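Local coordinates for protein D-alanyl-D-alanine carboxypeptidase DacB2 (Mycobacterium tuberculosis H37Rv, PDB 4RYE) that probably trims the terminal D-alanine from peptidoglycan stem peptides and acts as a D,D-carboxypeptidase on a synthetic pentapeptide, at residues S47-L52 with T134-T139; L53-L58 with N125-T130. All coordinates share one frame; numbering follows the deposited sequence.

Contact 1 (S47-L52 with T134-T139)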
# COMPACT_ATOMS: atom_id res chain seq x y z
N SER A 47 5.45 -3.75 -3.20
CA SER A 47 5.16 -2.31 -3.24
C SER A 47 4.15 -1.83 -2.20
O SER A 47 3.96 -0.62 -2.05
CB SER A 47 4.70 -1.88 -4.64
OG SER A 47 5.80 -1.68 -5.52
N THR A 48 3.49 -2.73 -1.48
CA THR A 48 2.64 -2.27 -0.38
C THR A 48 3.46 -1.50 0.65
O THR A 48 2.94 -0.61 1.33
CB THR A 48 1.87 -3.40 0.32
OG1 THR A 48 2.79 -4.36 0.86
CG2 THR A 48 0.91 -4.08 -0.66
N ILE A 49 4.74 -1.83 0.75
CA ILE A 49 5.63 -1.15 1.69
C ILE A 49 5.83 0.33 1.32
O ILE A 49 6.26 1.12 2.15
CB ILE A 49 6.99 -1.87 1.83
CG1 ILE A 49 7.56 -1.71 3.24
CG2 ILE A 49 7.99 -1.34 0.81
CD1 ILE A 49 6.72 -2.36 4.32
N LYS A 50 5.49 0.70 0.08
CA LYS A 50 5.54 2.12 -0.30
C LYS A 50 4.60 2.98 0.54
O LYS A 50 4.82 4.18 0.67
CB LYS A 50 5.23 2.31 -1.79
CG LYS A 50 6.33 1.81 -2.75
CD LYS A 50 5.89 2.03 -4.19
CE LYS A 50 7.03 1.84 -5.19
NZ LYS A 50 7.27 0.41 -5.47
N VAL A 51 3.56 2.39 1.10
CA VAL A 51 2.68 3.13 2.01
C VAL A 51 3.45 3.57 3.26
O VAL A 51 3.27 4.68 3.77
CB VAL A 51 1.45 2.28 2.43
CG1 VAL A 51 0.57 3.05 3.41
CG2 VAL A 51 0.64 1.86 1.20
N LEU A 52 4.29 2.68 3.77
CA LEU A 52 5.14 3.01 4.90
C LEU A 52 6.15 4.11 4.54
O LEU A 52 6.41 5.00 5.35
CB LEU A 52 5.87 1.75 5.38
CG LEU A 52 6.66 1.86 6.68
CD1 LEU A 52 5.75 2.33 7.80
CD2 LEU A 52 7.31 0.52 7.00
N THR A 134 5.02 -4.76 14.50
CA THR A 134 6.31 -5.32 14.89
C THR A 134 6.70 -6.57 14.10
O THR A 134 7.74 -7.18 14.35
CB THR A 134 6.31 -5.61 16.39
OG1 THR A 134 5.25 -6.53 16.68
CG2 THR A 134 6.07 -4.32 17.18
N SER A 135 5.87 -6.95 13.14
CA SER A 135 6.24 -8.03 12.24
C SER A 135 6.67 -7.47 10.89
O SER A 135 6.82 -8.21 9.92
CB SER A 135 5.09 -9.01 12.07
OG SER A 135 4.75 -9.55 13.33
N THR A 136 6.87 -6.16 10.85
CA THR A 136 7.24 -5.52 9.59
C THR A 136 8.70 -5.09 9.56
O THR A 136 9.19 -4.46 10.48
CB THR A 136 6.34 -4.32 9.33
OG1 THR A 136 4.99 -4.79 9.21
CG2 THR A 136 6.72 -3.63 8.02
N HIS A 137 9.38 -5.45 8.48
CA HIS A 137 10.77 -5.06 8.31
C HIS A 137 11.00 -4.70 6.86
O HIS A 137 10.90 -5.56 5.98
CB HIS A 137 11.69 -6.22 8.71
CG HIS A 137 13.15 -5.92 8.55
ND1 HIS A 137 13.81 -5.00 9.34
CD2 HIS A 137 14.07 -6.40 7.68
CE1 HIS A 137 15.08 -4.93 8.97
NE2 HIS A 137 15.26 -5.77 7.96
N ALA A 138 11.29 -3.43 6.61
CA ALA A 138 11.62 -2.97 5.26
C ALA A 138 13.09 -3.21 5.00
O ALA A 138 13.91 -3.12 5.92
CB ALA A 138 11.30 -1.51 5.11
N THR A 139 13.44 -3.51 3.75
CA THR A 139 14.83 -3.63 3.34
C THR A 139 15.15 -2.63 2.23
O THR A 139 16.31 -2.33 1.98
CB THR A 139 15.17 -5.03 2.82
OG1 THR A 139 14.33 -5.34 1.70
CG2 THR A 139 15.00 -6.09 3.91
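I49 and T136 meet methyl to methyl: I49 CD1 lies 3.9 Å from T136 CG2, and the two side chains run past each other in opposite senses. The isoleucine reaches there with CG1 turned some 30° short of fully anti to its backbone N (chi1 -147°), while CG2 is held between N and the carbonyl carbon. One atom further back, I49 CG1 rests 4.2 Å from A138 CB, so this single side chain bridges two residues of the 134-139 loop. L52, three residues on, adds another methyl, with its CD2 4.3 Å from T136 CG2. The hydroxyl of T136, OG1, hydrogen-bonds to D157 of helix 155-166 and to S153. No hydrogen bond crosses the interface; the joint is small, buried and apolar. K50 works on another side of the helix. Its chain is nearly straight as far as CE, then folds at the last torsion (chi4 80°), bringing K50 NZ to 2.6 Å from S47 OG. The same amine bonds to N104 OD1 and the carbonyl of S142. S47 and K50 thus form the SxxK pair at the start of the active-site helix, as in the penicillin-binding protein and beta-lactamase clan, with S47 the inferred acylated serine.

Contact 2 (L53-L58 with N125-T130)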
# COMPACT_ATOMS: atom_id res chain seq x y z
N LEU A 53 6.70 4.07 3.34
CA LEU A 53 7.58 5.15 2.89
C LEU A 53 6.80 6.47 2.83
O LEU A 53 7.29 7.51 3.26
CB LEU A 53 8.18 4.84 1.51
CG LEU A 53 8.95 5.98 0.85
CD1 LEU A 53 10.15 6.39 1.68
CD2 LEU A 53 9.39 5.57 -0.56
N ALA A 54 5.57 6.41 2.31
CA ALA A 54 4.73 7.61 2.23
C ALA A 54 4.48 8.24 3.60
O ALA A 54 4.51 9.47 3.73
CB ALA A 54 3.39 7.29 1.52
N LEU A 55 4.24 7.42 4.61
CA LEU A 55 4.07 7.92 5.98
C LEU A 55 5.29 8.70 6.48
O LEU A 55 5.16 9.77 7.08
CB LEU A 55 3.83 6.77 6.95
CG LEU A 55 2.41 6.24 7.11
CD1 LEU A 55 2.45 4.98 7.98
CD2 LEU A 55 1.53 7.31 7.75
N VAL A 56 6.48 8.16 6.24
CA VAL A 56 7.71 8.83 6.65
C VAL A 56 7.85 10.16 5.90
O VAL A 56 8.14 11.21 6.50
CB VAL A 56 8.95 7.95 6.39
CG1 VAL A 56 10.24 8.76 6.61
CG2 VAL A 56 8.93 6.72 7.29
N ALA A 57 7.62 10.12 4.59
CA ALA A 57 7.74 11.33 3.76
C ALA A 57 6.78 12.42 4.22
O ALA A 57 7.15 13.59 4.30
CB ALA A 57 7.50 11.00 2.28
N LEU A 58 5.55 12.03 4.52
CA LEU A 58 4.54 12.99 4.95
C LEU A 58 4.85 13.57 6.31
O LEU A 58 4.52 14.73 6.59
CB LEU A 58 3.15 12.37 4.94
CG LEU A 58 2.58 12.18 3.53
CD1 LEU A 58 1.41 11.22 3.57
CD2 LEU A 58 2.18 13.53 2.96
N ASN A 125 11.42 1.53 9.22
CA ASN A 125 11.35 0.52 10.28
C ASN A 125 11.04 1.16 11.63
O ASN A 125 10.26 0.60 12.40
CB ASN A 125 12.65 -0.29 10.31
CG ASN A 125 12.72 -1.29 9.17
OD1 ASN A 125 11.69 -1.86 8.78
ND2 ASN A 125 13.90 -1.49 8.61
N ALA A 126 11.60 2.33 11.89
CA ALA A 126 11.25 3.04 13.13
C ALA A 126 9.77 3.42 13.16
O ALA A 126 9.12 3.34 14.20
CB ALA A 126 12.12 4.27 13.31
N LYS A 127 9.24 3.84 12.02
CA LYS A 127 7.83 4.22 11.92
C LYS A 127 6.91 3.02 12.17
O LYS A 127 5.93 3.12 12.92
CB LYS A 127 7.56 4.85 10.55
CG LYS A 127 6.11 5.22 10.27
CD LYS A 127 5.50 6.02 11.41
CE LYS A 127 5.04 7.38 10.96
NZ LYS A 127 6.10 8.40 11.23
N ALA A 128 7.23 1.89 11.55
CA ALA A 128 6.46 0.66 11.79
C ALA A 128 6.41 0.34 13.28
O ALA A 128 5.35 0.01 13.81
CB ALA A 128 7.04 -0.51 11.00
N ALA A 129 7.55 0.46 13.96
CA ALA A 129 7.57 0.21 15.40
C ALA A 129 6.66 1.15 16.19
O ALA A 129 6.00 0.72 17.14
CB ALA A 129 9.00 0.26 15.95
N THR A 130 6.62 2.44 15.83
CA THR A 130 5.76 3.37 16.57
C THR A 130 4.29 3.01 16.39
O THR A 130 3.47 3.34 17.23
CB THR A 130 5.96 4.84 16.17
OG1 THR A 130 5.55 5.04 14.81
CG2 THR A 130 7.40 5.26 16.33
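K127, which lays its side chain against L55 and V56 of helix 50-60, has its carbonyl tied down from within its own helix: T130 OG1 donates to K127 O at 2.7 Å. The hydroxyl comes in at 126° to the C=O bond and lies 16° off the carbonyl plane, a side-chain bond back to the residue three places earlier, in the last turn of that helix. The K127 side chain leaves toward the partner helix and makes both side-chain contacts there. Its CB sits 4.0 Å from V56 CG2, the branch that V56 carries beside its backbone N. Here the two side chains pass each other rather than meeting head on, with the V56 and K127 CA atoms 7.0 Å apart. Further along, K127 CE rests 4.2 Å from L55 CB, so the aliphatic part of the lysine lies against two successive residues of helix 50-60. This is helix-on-helix packing in the helical part of the penicillin-recognising serine enzyme fold, where helix 50-60 runs through the middle: L53 and A54 lean on L98 and L95 of helix 91-100, and A54 and L58 also touch F171 of helix 169-176. V56 and L55 are buried, and K123 and M124 also touch V56, while L131 touches L55. The lysine leaves its backbone with CG anti to N (chi1 176°), then bends at every later torsion. That folded course keeps the methylenes against the leucine and valine and carries NZ along helix 50-60 to D59, with which it forms a salt bridge.

How the contacts relate
Both contacts join helix 50-60 to consecutive parts of the chain, helix 117-130 and the loop after it, and their centres are 9 Å apart. The helix and loop are themselves stitched together: A138 N of contact 1 bonds to N125 OD1 of contact 2 at 2.7 Å. Separately, L52 CD1 packs 3.8 Å from K127 CG, so the two apolar patches run into one another. Contact 1 lies nearer the catalytic centre, holding S47 and K50, with the I49 side chain about 9 Å from that of S102. Contact 2 continues the packing down the same helix, the L55 side chain being about 10 Å from that of K50.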